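Local coordinates for cupin type-2 domain-containing protein (Streptococcus pyogenes, PDB 1YHF) that is of unknown function but belongs to the type-2 cupin family and folds into two antiparallel beta sheets, at residues E25-L30 with K49-G54; R32-V35 with G41-V44. All blocks are in the same frame, centred on the assembly; numbering follows the deposited sequence.

Contact 1: E25-L30 with K49-G54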
loop_
_atom_site.group_PDB
_atom_site.type_symbol
_atom_site.label_atom_id
_atom_site.label_comp_id
_atom_site.label_asym_id
_atom_site.label_seq_id
_atom_site.Cartn_x
_atom_site.Cartn_y
_atom_site.Cartn_z
ATOM N N GLU A 25 -5.409 2.573 13.367
ATOM C CA GLU A 25 -6.541 2.450 14.299
ATOM C C GLU A 25 -6.635 1.047 14.872
ATOM O O GLU A 25 -6.465 0.062 14.142
ATOM C CB GLU A 25 -7.883 2.833 13.647
ATOM C CG GLU A 25 -7.936 4.206 12.937
ATOM C CD GLU A 25 -7.891 5.395 13.894
ATOM O OE1 GLU A 25 -8.165 5.214 15.101
ATOM O OE2 GLU A 25 -7.556 6.510 13.432
ATOM N N GLN A 26 -6.942 0.969 16.171
ATOM C CA GLN A 26 -6.987 -0.291 16.914
ATOM C C GLN A 26 -7.799 -1.338 16.166
ATOM O O GLN A 26 -8.961 -1.091 15.811
ATOM C CB GLN A 26 -7.557 -0.097 18.340
ATOM C CG GLN A 26 -6.693 0.770 19.282
ATOM C CD GLN A 26 -7.118 0.673 20.762
ATOM O OE1 GLN A 26 -7.468 -0.419 21.266
ATOM N NE2 GLN A 26 -7.067 1.816 21.470
ATOM N N ASP A 27 -7.158 -2.479 15.913
ATOM C CA ASP A 27 -7.766 -3.663 15.272
ATOM C C ASP A 27 -8.411 -3.445 13.887
ATOM O O ASP A 27 -9.328 -4.182 13.492
ATOM C CB ASP A 27 -8.765 -4.321 16.230
ATOM C CG ASP A 27 -8.113 -4.771 17.511
ATOM O OD1 ASP A 27 -6.930 -5.167 17.457
ATOM O OD2 ASP A 27 -8.777 -4.704 18.564
ATOM N N GLN A 28 -7.907 -2.448 13.160
ATOM C CA GLN A 28 -8.509 -2.018 11.907
ATOM C C GLN A 28 -7.474 -1.751 10.841
ATOM O O GLN A 28 -6.270 -1.682 11.122
ATOM C CB GLN A 28 -9.340 -0.742 12.116
ATOM C CG GLN A 28 -10.656 -1.003 12.827
ATOM C CD GLN A 28 -11.275 0.264 13.360
ATOM O OE1 GLN A 28 -12.163 0.845 12.729
ATOM N NE2 GLN A 28 -10.808 0.709 14.517
HETATM N N MSE A 29 -7.980 -1.617 9.620
HETATM C CA MSE A 29 -7.209 -1.283 8.438
HETATM C C MSE A 29 -7.910 -0.101 7.807
HETATM O O MSE A 29 -9.141 -0.077 7.701
HETATM C CB MSE A 29 -7.174 -2.454 7.462
HETATM C CG MSE A 29 -6.382 -2.133 6.201
HETATM SE SE MSE A 29 -6.100 -3.660 5.019
HETATM C CE MSE A 29 -7.928 -3.780 4.279
ATOM N N LEU A 30 -7.111 0.886 7.405
ATOM C CA LEU A 30 -7.611 2.122 6.821
ATOM C C LEU A 30 -6.915 2.370 5.514
ATOM O O LEU A 30 -5.740 2.035 5.338
ATOM C CB LEU A 30 -7.325 3.331 7.721
ATOM C CG LEU A 30 -8.232 3.747 8.856
ATOM C CD1 LEU A 30 -8.043 2.848 10.073
ATOM C CD2 LEU A 30 -7.977 5.222 9.237
ATOM N N LYS A 49 -1.312 -3.775 14.200
ATOM C CA LYS A 49 -0.593 -5.007 14.484
ATOM C C LYS A 49 -1.526 -6.215 14.409
ATOM O O LYS A 49 -2.627 -6.189 14.972
ATOM C CB LYS A 49 0.073 -4.906 15.865
ATOM C CG LYS A 49 0.727 -6.191 16.352
ATOM C CD LYS A 49 1.761 -5.936 17.450
ATOM C CE LYS A 49 1.085 -5.575 18.762
ATOM N NZ LYS A 49 2.075 -5.059 19.761
ATOM N N GLY A 50 -1.095 -7.256 13.693
ATOM C CA GLY A 50 -1.896 -8.469 13.554
ATOM C C GLY A 50 -2.902 -8.498 12.414
ATOM O O GLY A 50 -3.500 -9.542 12.136
ATOM N N GLN A 51 -3.085 -7.377 11.728
ATOM C CA GLN A 51 -3.997 -7.350 10.599
ATOM C C GLN A 51 -3.315 -7.965 9.373
ATOM O O GLN A 51 -2.090 -8.074 9.334
ATOM C CB GLN A 51 -4.513 -5.920 10.332
ATOM C CG GLN A 51 -5.261 -5.299 11.527
ATOM C CD GLN A 51 -6.264 -6.252 12.154
ATOM O OE1 GLN A 51 -6.211 -6.539 13.364
ATOM N NE2 GLN A 51 -7.168 -6.770 11.340
ATOM N N GLU A 52 -4.100 -8.404 8.399
ATOM C CA GLU A 52 -3.512 -8.972 7.195
ATOM C C GLU A 52 -4.313 -8.728 5.925
ATOM O O GLU A 52 -5.561 -8.598 5.936
ATOM C CB GLU A 52 -3.206 -10.474 7.367
ATOM C CG GLU A 52 -4.392 -11.394 7.262
ATOM C CD GLU A 52 -3.985 -12.855 7.068
ATOM O OE1 GLU A 52 -4.691 -13.569 6.319
ATOM O OE2 GLU A 52 -2.964 -13.293 7.658
ATOM N N ILE A 53 -3.565 -8.659 4.828
ATOM C CA ILE A 53 -4.136 -8.665 3.500
ATOM C C ILE A 53 -3.891 -10.071 2.971
ATOM O O ILE A 53 -2.741 -10.508 2.855
ATOM C CB ILE A 53 -3.487 -7.589 2.613
ATOM C CG1 ILE A 53 -3.761 -6.205 3.215
ATOM C CG2 ILE A 53 -3.994 -7.702 1.175
ATOM C CD1 ILE A 53 -2.979 -5.086 2.597
ATOM N N GLY A 54 -4.984 -10.788 2.717
ATOM C CA GLY A 54 -4.915 -12.172 2.289
ATOM C C GLY A 54 -4.182 -12.348 0.979
ATOM O O GLY A 54 -4.100 -11.418 0.159
HETATM O O HOH W 1 -4.935 -5.333 15.774
#
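Lys49 meets the turn of residues 25-30 through water rather than directly: a water lies 2.6 Å from both Lys49 O and Asp27 OD1 and links the two. The bridge ties one backbone carbonyl to one carboxylate oxygen at the surface. Gly50, with phi at +88°, lets the chain swing from this carbonyl into Gln51, the residue most involved in the contact, which lies along Asp27 and Gln28. The Gln51 side chain is bent about its CB-CG bond (chi2 -46°), which lays its amide beside the backbone of Asp27. Gln51 OE1 lies 3.8 Å from Asp27 CA. Farther back along the chain, Gln51 CG rests 3.8 Å from Gln28 O. The amide thus lies against the Asp27 peptide and the CG methylene against the Gln28 carbonyl, all at van der Waals range. Two residues on, Ile53 supplies the apolar end of the contact. Ile53 CG1 approaches SE of Met29 (selenomethionine) at 3.9 Å, the two side chains crossing at about a right angle. Met29 reaches there because CG lies opposite the backbone N (chi1 179°) and the chain stays extended as far as SE. The opposing segment is shaped by a type II beta turn from Glu25 to Gln28, closed by the backbone bond Gln28 N to Glu25 O; Gln28 NE2 adds a nearly straight bond of 2.9 Å to Gln26 O. Asp27 N is also held by Asp48 OD2. The contact joins the entry of an edge strand of one cupin sheet to an edge strand of the other, the two not paired together: strand 29-37 pairs with strand 40-47, where Met29 touches Leu47, whereas strand 52-56 runs beside strand 96-100, with Ile53 against Leu98.

Contact 2: R32-V35 with G41-V44; sequences RTLV and GITV
Thr33 and Thr43 share a rotamer, chi1 -54° and -47°, that sets each OG1 opposite its own carbonyl carbon, and both hydroxyls thereby reach one water, at 2.8 Å from Thr33 OG1 and 3.1 Å from Thr43 OG1. Between the two residues, Thr33 OG1 lies 3.7 Å from Thr43 CG2, and Thr33 CG2 packs near Thr43 OG1. This non-hydrogen-bonded pair of the antiparallel ladder is thus bridged through water on its side of the sheet. Arg32 and Val44, the adjoining hydrogen-bonded pair, exchange two backbone bonds: Arg32 N to Val44 O and Val44 N to Arg32 O. Beyond Thr33 the register slips by one residue in a classic beta bulge, with Leu34 and Val35 both facing Ile42. Ile42 O takes a well-directed bond of 3.1 Å from Val35 N, lying on a lone pair in the carbonyl plane, and a weak, bent one from Leu34 N; Ile42 N returns a bond to Val35 O. The bulge turns Leu34 toward strand 40-47, where Leu34 CD2 lies 3.8 Å from Ile42 CG2 and 4.1 Å from Val44 CG2. In Val35, CG2 sits beside the backbone N and opposite the carbonyl carbon, and touches Ile42 CD1 at 4.0 Å. Leu34, Val35, Ile42 and Val44 together form a continuous apolar patch. The guanidinium of Arg32 leads away from the hairpin, its NH2 bonding to Glu21 O and its NH1 to Asn9 O. In the sheet, strand 40-47 lies between strand 29-37 and strand 104-111, whose Leu107 packs on Ile42 and Val44, while Leu34 touches Ile7 of the N-terminal arm and is backbone hydrogen-bonded to Asn8.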
loop_
_atom_site.group_PDB
_atom_site.type_symbol
_atom_site.label_atom_id
_atom_site.label_comp_id
_atom_site.label_asym_id
_atom_site.label_seq_id
_atom_site.Cartn_x
_atom_site.Cartn_y
_atom_site.Cartn_z
ATOM N N ARG A 32 -6.657 5.311 2.129
ATOM C CA ARG A 32 -6.950 6.504 1.414
ATOM C C ARG A 32 -6.551 6.217 -0.011
ATOM O O ARG A 32 -5.357 6.059 -0.313
ATOM C CB ARG A 32 -6.135 7.658 1.989
ATOM C CG ARG A 32 -6.578 9.002 1.495
ATOM C CD ARG A 32 -5.738 10.084 2.148
ATOM N NE ARG A 32 -6.067 10.309 3.565
ATOM C CZ ARG A 32 -6.848 11.283 4.024
ATOM N NH1 ARG A 32 -7.471 12.135 3.187
ATOM N NH2 ARG A 32 -7.016 11.401 5.337
ATOM N N THR A 33 -7.560 6.103 -0.876
ATOM C CA THR A 33 -7.336 5.716 -2.265
ATOM C C THR A 33 -7.154 6.930 -3.178
ATOM O O THR A 33 -8.119 7.632 -3.508
ATOM C CB THR A 33 -8.446 4.789 -2.796
ATOM O OG1 THR A 33 -8.593 3.670 -1.921
ATOM C CG2 THR A 33 -8.123 4.287 -4.202
ATOM N N LEU A 34 -5.903 7.152 -3.571
ATOM C CA LEU A 34 -5.481 8.268 -4.437
ATOM C C LEU A 34 -5.883 8.142 -5.896
ATOM O O LEU A 34 -6.294 9.123 -6.524
ATOM C CB LEU A 34 -3.960 8.422 -4.332
ATOM C CG LEU A 34 -3.480 9.277 -3.143
ATOM C CD1 LEU A 34 -4.358 9.198 -1.882
ATOM C CD2 LEU A 34 -2.068 8.996 -2.829
ATOM N N VAL A 35 -5.779 6.926 -6.425
ATOM C CA VAL A 35 -6.096 6.640 -7.825
ATOM C C VAL A 35 -6.705 5.261 -7.883
ATOM O O VAL A 35 -6.203 4.321 -7.260
ATOM C CB VAL A 35 -4.851 6.642 -8.753
ATOM C CG1 VAL A 35 -5.272 6.394 -10.201
ATOM C CG2 VAL A 35 -4.099 7.947 -8.671
ATOM N N GLY A 41 -3.531 1.646 -9.636
ATOM C CA GLY A 41 -4.028 1.890 -8.267
ATOM C C GLY A 41 -2.968 2.598 -7.432
ATOM O O GLY A 41 -1.802 2.192 -7.422
ATOM N N ILE A 42 -3.354 3.660 -6.725
ATOM C CA ILE A 42 -2.464 4.229 -5.712
ATOM C C ILE A 42 -3.248 4.403 -4.418
ATOM O O ILE A 42 -4.289 5.065 -4.397
ATOM C CB ILE A 42 -1.830 5.594 -6.134
ATOM C CG1 ILE A 42 -0.997 5.441 -7.421
ATOM C CG2 ILE A 42 -0.971 6.135 -4.997
ATOM C CD1 ILE A 42 -0.387 6.753 -7.954
ATOM N N THR A 43 -2.733 3.823 -3.342
ATOM C CA THR A 43 -3.452 3.783 -2.083
ATOM C C THR A 43 -2.478 3.963 -0.921
ATOM O O THR A 43 -1.401 3.377 -0.923
ATOM C CB THR A 43 -4.224 2.447 -1.892
ATOM O OG1 THR A 43 -4.948 2.104 -3.079
ATOM C CG2 THR A 43 -5.214 2.590 -0.739
ATOM N N VAL A 44 -2.857 4.780 0.063
ATOM C CA VAL A 44 -2.138 4.807 1.341
ATOM C C VAL A 44 -2.924 3.937 2.335
ATOM O O VAL A 44 -4.128 4.059 2.435
ATOM C CB VAL A 44 -2.004 6.236 1.883
ATOM C CG1 VAL A 44 -1.039 6.240 3.119
ATOM C CG2 VAL A 44 -1.447 7.140 0.797
HETATM O O HOH W 2 -7.803 1.010 -2.443
#

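How the contacts relate
Contacts 1 and 2 share strand 29-37, and their centres lie about 17 Å apart. Contact 2 pairs this strand with strand 40-47 in a hairpin at the edge of the five-stranded sheet; contact 1 lies where the chain enters the same strand and sets it beside strand 52-56, an edge strand of the other sheet. In sequence, contact 2 is nested within the loop closed by contact 1. The two differ in character: a partly buried backbone ladder with apolar side chains beside it in one, a surface meeting of side chains, peptide groups and water in the other. No ligand or active site has been established for this protein to which either could be related.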